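Local coordinates for probable uracil-DNA glycosylase (Acanthamoeba polyphaga mimivirus, PDB 5X55), which is a probable member of the uracil-DNA glycosylase superfamily, with an alpha/beta fold built round a four-stranded parallel sheet, at residues I104-Y109 with L213-P218; I164-E169 with P202-C207; F172-V177 with G250-N255; Q190-G195 with F258-N263. All coordinates share one frame; numbering follows the deposited sequence.

Contact 1: I104-Y109 with L213-P218; sequences IDANNY and LNCPVP
Asp105 and Leu213 face each other where two loops run briefly side by side, with Asp105 CA 4.7 Å from Leu213 CA. Two backbone hydrogen bonds bracket this pair. Leu213 N donates to Ile104 O over 2.7 Å, and Ala106 N donates to Leu213 O at 3.0 Å, in the manner of a parallel strand pair. The carboxylate of Asp105 does the rest of the polar work. Its OD1 is gripped by two donors that arrive from opposite faces of the carboxylate plane: Asn214 ND2 of the other loop at 2.8 Å, and Asn107 N of its own loop, also a hydrogen bond to Asp105 OD1, at 3.0 Å. The Asn214 amide is turned 59° from the carboxylate, yet OD1 lies almost in that amide's plane. Asp105 OD2 accepts from Asn108 ND2 at 3.0 Å. With CG anti to the backbone N (chi1 177°), the group lies beside the carbonyl carbon, where the next residues can reach it. Three donors on one carboxylate are consistent with a charged Asp105. Asn107 ND2 and Asn214 ND2 come within 3.2 Å of each other, but both are donors and no bond joins them. Beyond the bridge, Ala106 CB packs on the buried Cys215 SG at 3.8 Å. The whole is an Asx turn at Asp105 attached to a single beta bridge, which pins the loop between helices 98-102 and 114-117 to the one leading into helix 219-230.

Contact 2: I164-E169 with P202-C207; sequences IVPYPE and PYAMGC
Pro166 and Ala204 mark the closest approach of the two backbones, Pro166 CA lying 5.0 Å from Ala204 CA. The chain leaves the short strand 164-165 through a cis peptide bond between Val165 and Pro166, while residues 202-207 follow an irregular path with a left-handed backbone conformation at Gly206 (phi 81°). The main chains do not bond directly. Instead a water bridges them, accepting from Tyr167 N at 2.8 Å and donating to Ala204 O at 3.0 Å. Pro166 presents its CB to the backbone opposite, 3.7 Å from Ala204 O and about as far from Gly206 N, and meets the methyl Ala204 CB at 4.0 Å from Pro166 CB. Its CG continues over N and CA of Gly206, whose positive phi suits a glycine. Val165 puts CG1 against the ring of Pro202, 3.9 Å from Pro202 CG. Pro202 CG also sits over one face of the Tyr167 ring, 4.0 Å from Tyr167 CZ, in the corner between the valine methyl and the tyrosine face. Tyr167 has CG anti to its carbonyl carbon (chi1 -72°), which turns the ring back along its own segment until Ile164 O lies in plane at its edge. Outside the pair, Pro166 O is hydrogen-bonded to Trp114 NE1, and Glu169 forms a salt bridge with Arg96. Chemically this is a buried, proline-rich apolar interface in which a single water serves both Tyr167 N and Ala204 O and supplies the polar link between the segments.

Contact 3: F172-V177 with G250-N255; sequences FNTMNV and GTFMIN
Thr174 of helix 173-177 points straight at strand 251-255, an outermost strand of the four-stranded parallel sheet at the core of this alpha/beta fold. Helix and strand run nearly antiparallel, their short axes 157° apart and 8.2 Å from each other at closest approach. The two branches of Thr174, CG2 and OG1, divide the work. Thr174 CG2, anti to the backbone N, slants onto the Phe252 ring, 3.5 Å from Phe252 CD1. Behind the branches, Thr174 CB meets the strand further along, at 3.8 Å from Ile254 CG2. That same Ile254 methyl lies above one face of the Phe252 ring, toward its rim. Phe252, with chi1 at -171°, carries its ring across the helix, so that CZ reaches Met175. There the approach differs: Met175 CG comes to the ring edge, near its plane, 3.7 Å from Phe252 CZ. Val177 and Thr174 both also pack on helix 244-248, whose Schellman motif ends at Gly250 just before the strand. In this buried setting Gly206 O is a second, longer and only probable acceptor for the Thr174 hydroxyl. Thr174 OG1 donates to Met253 O over 2.8 Å, approaching from above the carbonyl plane, 47° out of it.

Contact 4: Q190-G195 with F258-N263; sequences QDPYPG and FTTVLN
Thr260 turns its side chain from strand 260-261 straight at the Gln-Asp-Pro-Tyr loop, a signature sequence of family 1 uracil-DNA glycosylases. Thr260 CB touches the Pro192 ring, 4.2 Å from Pro192 CD. OG1 is anti to the backbone N (chi1 -170°), which puts the methyl between N and the carbonyl carbon; from there Thr260 CG2 comes to 3.8 Å from Pro192 O and also brushes Tyr193 O. The other branch, OG1, turns elsewhere and is hydrogen-bonded to Glu264 O. Pro192 CG lies on the backbone of Phe258 and Thr259, 3.7 Å from Phe258 O. At the far end Asn263 N donates to Pro194 O at 2.7 Å, the one direct hydrogen bond between the segments, and Leu262 CD1 flanks that carbonyl at 3.5 Å from Pro194 O. Near Thr259 a water ties the two together, donating to Asp191 OD2 at 2.9 Å and to Thr259 O at 2.8 Å. Residues 192-195 run within 18° of the direction of 258-263. The loop 190-195 leaves the central sheet at strand 185-189; strand 164-165 pairs antiparallel with 260-261, and Phe258 packs on helix 273-286.

How the contacts relate
From the N terminus, the loop after helix 98-102 carries the first segment of these four contacts: contact 1 closes a span of about a hundred residues by reaching the lead-in to helix 219-230. Contact 2 opens and closes within that span. Contact 3 starts next, on helix 173-177, and ends on strand 251-255; contact 4 starts after strand 185-189 and ends on 258-263. Contacts 3 and 4 cross each other and both earlier contacts. The long loop between strand 185-189 and helix 219-230 serves contacts 1, 2 and 4, so it joins the N-terminal loop to the small antiparallel pair 164-165/260-261, while contact 3 ties helix 173-177 to the parallel sheet.

Contact 1: I104-Y109 with L213-P218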
loop_
_atom_site.group_PDB
_atom_site.type_symbol
_atom_site.label_atom_id
_atom_site.label_comp_id
_atom_site.label_asym_id
_atom_site.label_seq_id
_atom_site.Cartn_x
_atom_site.Cartn_y
_atom_site.Cartn_z
ATOM N N ILE A 104 -12.282 -4.636 8.267
ATOM C CA ILE A 104 -11.840 -5.372 9.447
ATOM C C ILE A 104 -12.262 -4.643 10.717
ATOM O O ILE A 104 -12.113 -3.418 10.828
ATOM C CB ILE A 104 -10.312 -5.558 9.400
ATOM C CG1 ILE A 104 -9.928 -6.462 8.245
ATOM C CG2 ILE A 104 -9.771 -6.114 10.713
ATOM C CD1 ILE A 104 -8.450 -6.468 8.026
ATOM N N ASP A 105 -12.750 -5.399 11.694
ATOM C CA ASP A 105 -13.109 -4.870 13.005
ATOM C C ASP A 105 -12.110 -5.388 14.034
ATOM O O ASP A 105 -11.983 -6.607 14.223
ATOM C CB ASP A 105 -14.534 -5.277 13.373
ATOM C CG ASP A 105 -14.948 -4.812 14.760
ATOM O OD1 ASP A 105 -14.294 -3.924 15.357
ATOM O OD2 ASP A 105 -15.967 -5.337 15.250
ATOM N N ALA A 106 -11.395 -4.465 14.690
ATOM C CA ALA A 106 -10.412 -4.882 15.695
ATOM C C ALA A 106 -11.062 -5.648 16.851
ATOM O O ALA A 106 -10.429 -6.530 17.436
ATOM C CB ALA A 106 -9.639 -3.672 16.219
ATOM N N ASN A 107 -12.322 -5.342 17.186
ATOM C CA ASN A 107 -13.030 -6.079 18.228
ATOM C C ASN A 107 -13.473 -7.474 17.788
ATOM O O ASN A 107 -13.927 -8.247 18.632
ATOM C CB ASN A 107 -14.261 -5.304 18.687
ATOM C CG ASN A 107 -13.915 -3.956 19.302
ATOM O OD1 ASN A 107 -12.877 -3.788 19.938
ATOM N ND2 ASN A 107 -14.789 -2.987 19.102
ATOM N N ASN A 108 -13.367 -7.814 16.501
ATOM C CA ASN A 108 -13.812 -9.110 15.997
ATOM C C ASN A 108 -12.784 -9.633 14.988
ATOM O O ASN A 108 -13.057 -9.864 13.806
ATOM C CB ASN A 108 -15.213 -8.995 15.405
ATOM C CG ASN A 108 -16.278 -8.916 16.475
ATOM O OD1 ASN A 108 -16.787 -9.943 16.928
ATOM N ND2 ASN A 108 -16.603 -7.700 16.911
ATOM N N TYR A 109 -11.583 -9.856 15.496
ATOM C CA TYR A 109 -10.376 -10.060 14.701
ATOM C C TYR A 109 -9.931 -11.508 14.872
ATOM O O TYR A 109 -9.373 -11.866 15.908
ATOM C CB TYR A 109 -9.308 -9.080 15.175
ATOM C CG TYR A 109 -8.093 -8.920 14.290
ATOM C CD1 TYR A 109 -6.967 -9.721 14.464
ATOM C CD2 TYR A 109 -8.054 -7.928 13.320
ATOM C CE1 TYR A 109 -5.857 -9.558 13.674
ATOM C CE2 TYR A 109 -6.949 -7.755 12.517
ATOM C CZ TYR A 109 -5.850 -8.570 12.697
ATOM O OH TYR A 109 -4.744 -8.387 11.899
ATOM N N LEU A 213 -11.246 -1.008 11.643
ATOM C CA LEU A 213 -12.251 -0.287 12.416
ATOM C C LEU A 213 -11.975 -0.432 13.910
ATOM O O LEU A 213 -11.432 -1.440 14.362
ATOM C CB LEU A 213 -13.645 -0.831 12.101
ATOM C CG LEU A 213 -14.121 -0.711 10.655
ATOM C CD1 LEU A 213 -15.339 -1.586 10.437
ATOM C CD2 LEU A 213 -14.427 0.732 10.309
ATOM N N ASN A 214 -12.366 0.588 14.677
ATOM C CA ASN A 214 -12.185 0.615 16.129
ATOM C C ASN A 214 -10.708 0.571 16.526
ATOM O O ASN A 214 -10.355 0.033 17.579
ATOM C CB ASN A 214 -12.952 -0.524 16.809
ATOM C CG ASN A 214 -14.449 -0.361 16.694
ATOM O OD1 ASN A 214 -14.983 0.730 16.908
ATOM N ND2 ASN A 214 -15.140 -1.446 16.349
ATOM N N CYS A 215 -9.838 1.100 15.670
ATOM C CA CYS A 215 -8.454 1.455 15.969
ATOM C C CYS A 215 -8.313 2.968 15.920
ATOM O O CYS A 215 -9.103 3.654 15.262
ATOM C CB CYS A 215 -7.460 0.846 14.962
ATOM S SG CYS A 215 -7.239 -0.947 14.998
ATOM N N PRO A 216 -7.311 3.527 16.590
ATOM C CA PRO A 216 -7.045 4.958 16.417
ATOM C C PRO A 216 -6.687 5.271 14.969
ATOM O O PRO A 216 -6.047 4.474 14.288
ATOM C CB PRO A 216 -5.870 5.220 17.368
ATOM C CG PRO A 216 -5.960 4.118 18.395
ATOM C CD PRO A 216 -6.492 2.921 17.653
ATOM N N VAL A 217 -7.127 6.430 14.492
ATOM C CA VAL A 217 -6.717 6.921 13.174
ATOM C C VAL A 217 -5.269 7.404 13.251
ATOM O O VAL A 217 -4.972 8.306 14.042
ATOM C CB VAL A 217 -7.640 8.049 12.689
ATOM C CG1 VAL A 217 -7.110 8.656 11.372
ATOM C CG2 VAL A 217 -9.090 7.558 12.547
ATOM N N PRO A 218 -4.343 6.857 12.464
ATOM C CA PRO A 218 -2.953 7.353 12.493
ATOM C C PRO A 218 -2.837 8.763 11.926
ATOM O O PRO A 218 -3.626 9.179 11.074
ATOM C CB PRO A 218 -2.185 6.350 11.618
ATOM C CG PRO A 218 -3.132 5.156 11.481
ATOM C CD PRO A 218 -4.512 5.724 11.541
#

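Contact 2: I164-E169 with P202-C207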
loop_
_atom_site.group_PDB
_atom_site.type_symbol
_atom_site.label_atom_id
_atom_site.label_comp_id
_atom_site.label_asym_id
_atom_site.label_seq_id
_atom_site.Cartn_x
_atom_site.Cartn_y
_atom_site.Cartn_z
ATOM N N ILE A 164 5.728 -11.171 12.860
ATOM C CA ILE A 164 5.559 -10.482 11.591
ATOM C C ILE A 164 4.143 -9.938 11.477
ATOM O O ILE A 164 3.175 -10.609 11.848
ATOM C CB ILE A 164 5.880 -11.449 10.448
ATOM C CG1 ILE A 164 7.327 -11.942 10.591
ATOM C CG2 ILE A 164 5.573 -10.799 9.110
ATOM C CD1 ILE A 164 7.763 -12.912 9.502
ATOM N N VAL A 165 4.025 -8.697 11.005
ATOM C CA VAL A 165 2.751 -8.049 10.706
ATOM C C VAL A 165 2.859 -7.505 9.284
ATOM O O VAL A 165 3.975 -7.204 8.827
ATOM C CB VAL A 165 2.417 -6.938 11.716
ATOM C CG1 VAL A 165 2.266 -7.511 13.122
ATOM C CG2 VAL A 165 3.487 -5.811 11.677
ATOM N N PRO A 166 1.760 -7.425 8.518
ATOM C CA PRO A 166 0.429 -7.928 8.877
ATOM C C PRO A 166 0.379 -9.457 8.868
ATOM O O PRO A 166 1.319 -10.070 8.365
ATOM C CB PRO A 166 -0.467 -7.351 7.778
ATOM C CG PRO A 166 0.443 -7.300 6.578
ATOM C CD PRO A 166 1.784 -6.865 7.152
ATOM N N TYR A 167 -0.695 -10.043 9.416
ATOM C CA TYR A 167 -0.869 -11.488 9.419
ATOM C C TYR A 167 -1.030 -11.999 7.988
ATOM O O TYR A 167 -1.397 -11.241 7.083
ATOM C CB TYR A 167 -2.072 -11.872 10.275
ATOM C CG TYR A 167 -1.831 -11.698 11.768
ATOM C CD1 TYR A 167 -0.567 -11.383 12.255
ATOM C CD2 TYR A 167 -2.861 -11.859 12.686
ATOM C CE1 TYR A 167 -0.345 -11.232 13.595
ATOM C CE2 TYR A 167 -2.645 -11.705 14.041
ATOM C CZ TYR A 167 -1.384 -11.388 14.486
ATOM O OH TYR A 167 -1.151 -11.223 15.825
ATOM N N PRO A 168 -0.722 -13.281 7.753
ATOM C CA PRO A 168 -0.570 -13.739 6.366
ATOM C C PRO A 168 -1.867 -13.732 5.570
ATOM O O PRO A 168 -1.821 -13.537 4.354
ATOM C CB PRO A 168 0.018 -15.154 6.514
ATOM C CG PRO A 168 -0.105 -15.509 7.918
ATOM C CD PRO A 168 -0.277 -14.291 8.732
ATOM N N GLU A 169 -3.023 -13.907 6.204
ATOM C CA GLU A 169 -4.252 -13.789 5.437
ATOM C C GLU A 169 -4.536 -12.350 5.032
ATOM O O GLU A 169 -5.416 -12.126 4.193
ATOM C CB GLU A 169 -5.437 -14.345 6.229
ATOM C CG GLU A 169 -5.289 -15.817 6.639
ATOM C CD GLU A 169 -6.476 -16.320 7.465
ATOM O OE1 GLU A 169 -7.485 -16.760 6.851
ATOM O OE2 GLU A 169 -6.412 -16.254 8.720
ATOM N N PRO A 202 -2.887 -6.034 15.450
ATOM C CA PRO A 202 -1.993 -5.127 14.735
ATOM C C PRO A 202 -2.771 -4.055 13.986
ATOM O O PRO A 202 -3.905 -4.264 13.541
ATOM C CB PRO A 202 -1.252 -6.058 13.771
ATOM C CG PRO A 202 -1.390 -7.411 14.356
ATOM C CD PRO A 202 -2.764 -7.417 14.964
ATOM N N TYR A 203 -2.153 -2.877 13.879
ATOM C CA TYR A 203 -2.671 -1.844 12.982
ATOM C C TYR A 203 -2.463 -2.213 11.518
ATOM O O TYR A 203 -3.281 -1.849 10.674
ATOM C CB TYR A 203 -1.998 -0.500 13.261
ATOM C CG TYR A 203 -2.318 0.111 14.601
ATOM C CD1 TYR A 203 -3.398 -0.325 15.353
ATOM C CD2 TYR A 203 -1.533 1.131 15.113
ATOM C CE1 TYR A 203 -3.681 0.240 16.590
ATOM C CE2 TYR A 203 -1.807 1.704 16.335
ATOM C CZ TYR A 203 -2.879 1.259 17.070
ATOM O OH TYR A 203 -3.137 1.843 18.287
ATOM N N ALA A 204 -1.384 -2.920 11.196
ATOM C CA ALA A 204 -1.126 -3.307 9.812
ATOM C C ALA A 204 -2.201 -4.277 9.315
ATOM O O ALA A 204 -2.527 -5.266 9.989
ATOM C CB ALA A 204 0.259 -3.937 9.697
ATOM N N MET A 205 -2.768 -3.979 8.137
ATOM C CA MET A 205 -3.805 -4.817 7.549
ATOM C C MET A 205 -3.557 -5.092 6.063
ATOM O O MET A 205 -4.472 -5.480 5.349
ATOM C CB MET A 205 -5.184 -4.181 7.754
ATOM C CG MET A 205 -5.363 -2.794 7.134
ATOM S SD MET A 205 -7.101 -2.318 7.294
ATOM C CE MET A 205 -7.803 -3.237 5.916
ATOM N N GLY A 206 -2.325 -4.939 5.589
ATOM C CA GLY A 206 -2.017 -5.297 4.223
ATOM C C GLY A 206 -2.389 -4.253 3.205
ATOM O O GLY A 206 -2.415 -4.557 2.009
ATOM N N CYS A 207 -2.709 -3.045 3.652
ATOM C CA CYS A 207 -2.994 -1.894 2.813
ATOM C C CYS A 207 -2.176 -0.737 3.338
ATOM O O CYS A 207 -2.037 -0.588 4.558
ATOM C CB CYS A 207 -4.465 -1.499 2.865
ATOM S SG CYS A 207 -5.526 -2.839 2.563
HETATM O O HOH W 1 -2.374 -8.152 10.691
#

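Contact 3: F172-V177 with G250-N255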
loop_
_atom_site.group_PDB
_atom_site.type_symbol
_atom_site.label_atom_id
_atom_site.label_comp_id
_atom_site.label_asym_id
_atom_site.label_seq_id
_atom_site.Cartn_x
_atom_site.Cartn_y
_atom_site.Cartn_z
ATOM N N PHE A 172 -1.510 -9.896 1.365
ATOM C CA PHE A 172 -1.731 -9.442 -0.000
ATOM C C PHE A 172 -3.134 -8.851 -0.159
ATOM O O PHE A 172 -3.747 -8.963 -1.224
ATOM C CB PHE A 172 -1.509 -10.592 -0.983
ATOM C CG PHE A 172 -0.072 -11.051 -1.098
ATOM C CD1 PHE A 172 0.964 -10.139 -1.228
ATOM C CD2 PHE A 172 0.235 -12.414 -1.096
ATOM C CE1 PHE A 172 2.306 -10.574 -1.348
ATOM C CE2 PHE A 172 1.557 -12.861 -1.212
ATOM C CZ PHE A 172 2.600 -11.926 -1.347
ATOM N N ASN A 173 -3.628 -8.217 0.907
ATOM C CA ASN A 173 -5.017 -7.768 1.006
ATOM C C ASN A 173 -5.455 -6.941 -0.199
ATOM O O ASN A 173 -6.513 -7.196 -0.797
ATOM C CB ASN A 173 -5.181 -6.952 2.289
ATOM C CG ASN A 173 -6.526 -7.141 2.933
ATOM O OD1 ASN A 173 -7.327 -7.982 2.517
ATOM N ND2 ASN A 173 -6.779 -6.373 3.979
ATOM N N THR A 174 -4.674 -5.918 -0.551
ATOM C CA THR A 174 -5.075 -5.046 -1.652
ATOM C C THR A 174 -5.156 -5.809 -2.966
ATOM O O THR A 174 -6.053 -5.557 -3.779
ATOM C CB THR A 174 -4.118 -3.866 -1.774
ATOM O OG1 THR A 174 -4.018 -3.221 -0.501
ATOM C CG2 THR A 174 -4.669 -2.859 -2.771
ATOM N N MET A 175 -4.244 -6.757 -3.187
ATOM C CA MET A 175 -4.296 -7.579 -4.400
ATOM C C MET A 175 -5.467 -8.545 -4.371
ATOM O O MET A 175 -6.036 -8.862 -5.419
ATOM C CB MET A 175 -2.983 -8.357 -4.582
ATOM C CG MET A 175 -1.773 -7.429 -4.832
ATOM S SD MET A 175 -0.151 -8.119 -4.456
ATOM C CE MET A 175 -0.013 -9.352 -5.753
ATOM N N ASN A 176 -5.838 -9.031 -3.189
ATOM C CA ASN A 176 -6.983 -9.923 -3.111
ATOM C C ASN A 176 -8.285 -9.173 -3.344
ATOM O O ASN A 176 -9.249 -9.759 -3.850
ATOM C CB ASN A 176 -6.979 -10.660 -1.772
ATOM C CG ASN A 176 -5.883 -11.725 -1.715
ATOM O OD1 ASN A 176 -5.626 -12.391 -2.717
ATOM N ND2 ASN A 176 -5.221 -11.867 -0.563
ATOM N N VAL A 177 -8.331 -7.880 -3.014
ATOM C CA VAL A 177 -9.507 -7.098 -3.386
ATOM C C VAL A 177 -9.482 -6.750 -4.871
ATOM O O VAL A 177 -10.499 -6.853 -5.548
ATOM C CB VAL A 177 -9.630 -5.824 -2.529
ATOM C CG1 VAL A 177 -10.790 -4.985 -3.043
ATOM C CG2 VAL A 177 -9.834 -6.159 -1.075
ATOM N N GLY A 250 -10.891 0.653 -6.787
ATOM C CA GLY A 250 -9.726 0.667 -7.640
ATOM C C GLY A 250 -8.536 1.464 -7.145
ATOM O O GLY A 250 -7.621 1.715 -7.934
ATOM N N THR A 251 -8.504 1.855 -5.871
ATOM C CA THR A 251 -7.328 2.500 -5.299
ATOM C C THR A 251 -6.395 1.412 -4.760
ATOM O O THR A 251 -6.680 0.786 -3.732
ATOM C CB THR A 251 -7.717 3.500 -4.210
ATOM O OG1 THR A 251 -8.869 4.238 -4.632
ATOM C CG2 THR A 251 -6.569 4.486 -3.988
ATOM N N PHE A 252 -5.272 1.197 -5.449
ATOM C CA PHE A 252 -4.335 0.110 -5.136
ATOM C C PHE A 252 -3.318 0.628 -4.122
ATOM O O PHE A 252 -2.263 1.154 -4.473
ATOM C CB PHE A 252 -3.660 -0.378 -6.415
ATOM C CG PHE A 252 -2.833 -1.635 -6.260
ATOM C CD1 PHE A 252 -3.440 -2.866 -6.048
ATOM C CD2 PHE A 252 -1.454 -1.593 -6.403
ATOM C CE1 PHE A 252 -2.692 -4.029 -5.947
ATOM C CE2 PHE A 252 -0.692 -2.759 -6.302
ATOM C CZ PHE A 252 -1.318 -3.983 -6.070
ATOM N N MET A 253 -3.635 0.468 -2.851
ATOM C CA MET A 253 -2.862 1.065 -1.766
ATOM C C MET A 253 -2.043 -0.039 -1.125
ATOM O O MET A 253 -2.550 -0.791 -0.294
ATOM C CB MET A 253 -3.779 1.733 -0.744
ATOM C CG MET A 253 -4.794 2.713 -1.344
ATOM S SD MET A 253 -5.759 3.551 -0.055
ATOM C CE MET A 253 -4.454 4.573 0.658
ATOM N N ILE A 254 -0.767 -0.123 -1.499
ATOM C CA ILE A 254 0.148 -1.119 -0.962
ATOM C C ILE A 254 1.340 -0.418 -0.313
ATOM O O ILE A 254 1.639 0.747 -0.587
ATOM C CB ILE A 254 0.641 -2.090 -2.054
ATOM C CG1 ILE A 254 1.345 -1.304 -3.162
ATOM C CG2 ILE A 254 -0.500 -2.898 -2.626
ATOM C CD1 ILE A 254 2.191 -2.156 -4.070
ATOM N N ASN A 255 2.033 -1.162 0.545
ATOM C CA ASN A 255 3.312 -0.763 1.112
ATOM C C ASN A 255 4.444 -1.426 0.325
ATOM O O ASN A 255 4.385 -2.625 0.047
ATOM C CB ASN A 255 3.382 -1.156 2.585
ATOM C CG ASN A 255 2.409 -0.369 3.456
ATOM O OD1 ASN A 255 2.350 0.851 3.375
ATOM N ND2 ASN A 255 1.656 -1.065 4.305
#

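Contact 4: Q190-G195 with F258-N263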
loop_
_atom_site.group_PDB
_atom_site.type_symbol
_atom_site.label_atom_id
_atom_site.label_comp_id
_atom_site.label_asym_id
_atom_site.label_seq_id
_atom_site.Cartn_x
_atom_site.Cartn_y
_atom_site.Cartn_z
ATOM N N GLN A 190 5.350 3.076 2.599
ATOM C CA GLN A 190 6.706 2.584 2.761
ATOM C C GLN A 190 6.666 1.287 3.558
ATOM O O GLN A 190 6.633 0.207 2.965
ATOM C CB GLN A 190 7.557 3.646 3.432
ATOM C CG GLN A 190 9.027 3.321 3.484
ATOM C CD GLN A 190 9.834 4.485 4.061
ATOM O OE1 GLN A 190 10.358 5.309 3.319
ATOM N NE2 GLN A 190 9.938 4.545 5.387
ATOM N N ASP A 191 6.611 1.373 4.886
ATOM C CA ASP A 191 6.525 0.183 5.723
ATOM C C ASP A 191 5.140 0.071 6.382
ATOM O O ASP A 191 4.432 1.074 6.538
ATOM C CB ASP A 191 7.639 0.208 6.792
ATOM C CG ASP A 191 9.047 0.302 6.174
ATOM O OD1 ASP A 191 9.708 1.367 6.285
ATOM O OD2 ASP A 191 9.484 -0.688 5.541
ATOM N N PRO A 192 4.700 -1.140 6.742
ATOM C CA PRO A 192 3.423 -1.268 7.454
ATOM C C PRO A 192 3.531 -0.642 8.838
ATOM O O PRO A 192 4.628 -0.470 9.382
ATOM C CB PRO A 192 3.190 -2.782 7.549
ATOM C CG PRO A 192 4.262 -3.439 6.692
ATOM C CD PRO A 192 5.387 -2.439 6.592
ATOM N N TYR A 193 2.370 -0.270 9.389
ATOM C CA TYR A 193 2.340 0.246 10.752
ATOM C C TYR A 193 2.914 -0.800 11.693
ATOM O O TYR A 193 2.563 -1.986 11.581
ATOM C CB TYR A 193 0.932 0.603 11.208
ATOM C CG TYR A 193 0.306 1.734 10.446
ATOM C CD1 TYR A 193 0.908 2.983 10.395
ATOM C CD2 TYR A 193 -0.897 1.552 9.778
ATOM C CE1 TYR A 193 0.318 4.038 9.681
ATOM C CE2 TYR A 193 -1.501 2.592 9.077
ATOM C CZ TYR A 193 -0.893 3.829 9.029
ATOM O OH TYR A 193 -1.494 4.850 8.318
ATOM N N PRO A 194 3.819 -0.415 12.603
ATOM C CA PRO A 194 4.364 -1.388 13.567
ATOM C C PRO A 194 3.500 -1.561 14.803
ATOM O O PRO A 194 3.694 -2.541 15.538
ATOM C CB PRO A 194 5.740 -0.788 13.931
ATOM C CG PRO A 194 5.485 0.706 13.870
ATOM C CD PRO A 194 4.469 0.909 12.718
ATOM N N GLY A 195 2.557 -0.649 15.048
ATOM C CA GLY A 195 1.836 -0.608 16.304
ATOM C C GLY A 195 0.681 -1.583 16.363
ATOM O O GLY A 195 0.346 -2.261 15.393
ATOM N N PHE A 258 6.246 -5.196 2.369
ATOM C CA PHE A 258 4.977 -5.805 2.734
ATOM C C PHE A 258 4.895 -6.239 4.193
ATOM O O PHE A 258 3.779 -6.474 4.675
ATOM C CB PHE A 258 4.684 -6.992 1.808
ATOM C CG PHE A 258 4.150 -6.581 0.458
ATOM C CD1 PHE A 258 4.967 -5.943 -0.464
ATOM C CD2 PHE A 258 2.833 -6.810 0.123
ATOM C CE1 PHE A 258 4.469 -5.561 -1.706
ATOM C CE2 PHE A 258 2.332 -6.429 -1.113
ATOM C CZ PHE A 258 3.147 -5.810 -2.026
ATOM N N THR A 259 6.015 -6.338 4.910
ATOM C CA THR A 259 5.991 -6.802 6.292
ATOM C C THR A 259 6.895 -5.951 7.173
ATOM O O THR A 259 7.790 -5.254 6.701
ATOM C CB THR A 259 6.442 -8.265 6.412
ATOM O OG1 THR A 259 7.746 -8.408 5.833
ATOM C CG2 THR A 259 5.471 -9.188 5.696
ATOM N N THR A 260 6.643 -6.025 8.477
ATOM C CA THR A 260 7.613 -5.637 9.479
ATOM C C THR A 260 7.403 -6.549 10.683
ATOM O O THR A 260 6.712 -7.564 10.594
ATOM C CB THR A 260 7.507 -4.136 9.794
ATOM O OG1 THR A 260 8.617 -3.740 10.612
ATOM C CG2 THR A 260 6.174 -3.773 10.473
ATOM N N VAL A 261 8.032 -6.218 11.800
ATOM C CA VAL A 261 7.851 -6.943 13.054
ATOM C C VAL A 261 7.057 -6.046 13.984
ATOM O O VAL A 261 7.280 -4.828 14.020
ATOM C CB VAL A 261 9.199 -7.352 13.692
ATOM C CG1 VAL A 261 8.994 -7.938 15.087
ATOM C CG2 VAL A 261 9.922 -8.354 12.808
ATOM N N LEU A 262 6.116 -6.642 14.717
ATOM C CA LEU A 262 5.313 -5.876 15.659
ATOM C C LEU A 262 6.205 -5.035 16.572
ATOM O O LEU A 262 7.183 -5.535 17.135
ATOM C CB LEU A 262 4.456 -6.827 16.488
ATOM C CG LEU A 262 3.332 -6.201 17.305
ATOM C CD1 LEU A 262 2.285 -5.615 16.373
ATOM C CD2 LEU A 262 2.736 -7.257 18.223
ATOM N N ASN A 263 5.860 -3.752 16.706
ATOM C CA ASN A 263 6.532 -2.779 17.566
ATOM C C ASN A 263 7.944 -2.441 17.096
ATOM O O ASN A 263 8.717 -1.863 17.868
ATOM C CB ASN A 263 6.585 -3.241 19.031
ATOM C CG ASN A 263 5.198 -3.411 19.646
ATOM O OD1 ASN A 263 4.226 -2.784 19.207
ATOM N ND2 ASN A 263 5.096 -4.282 20.650
HETATM O O HOH W 2 9.627 -3.216 7.042
#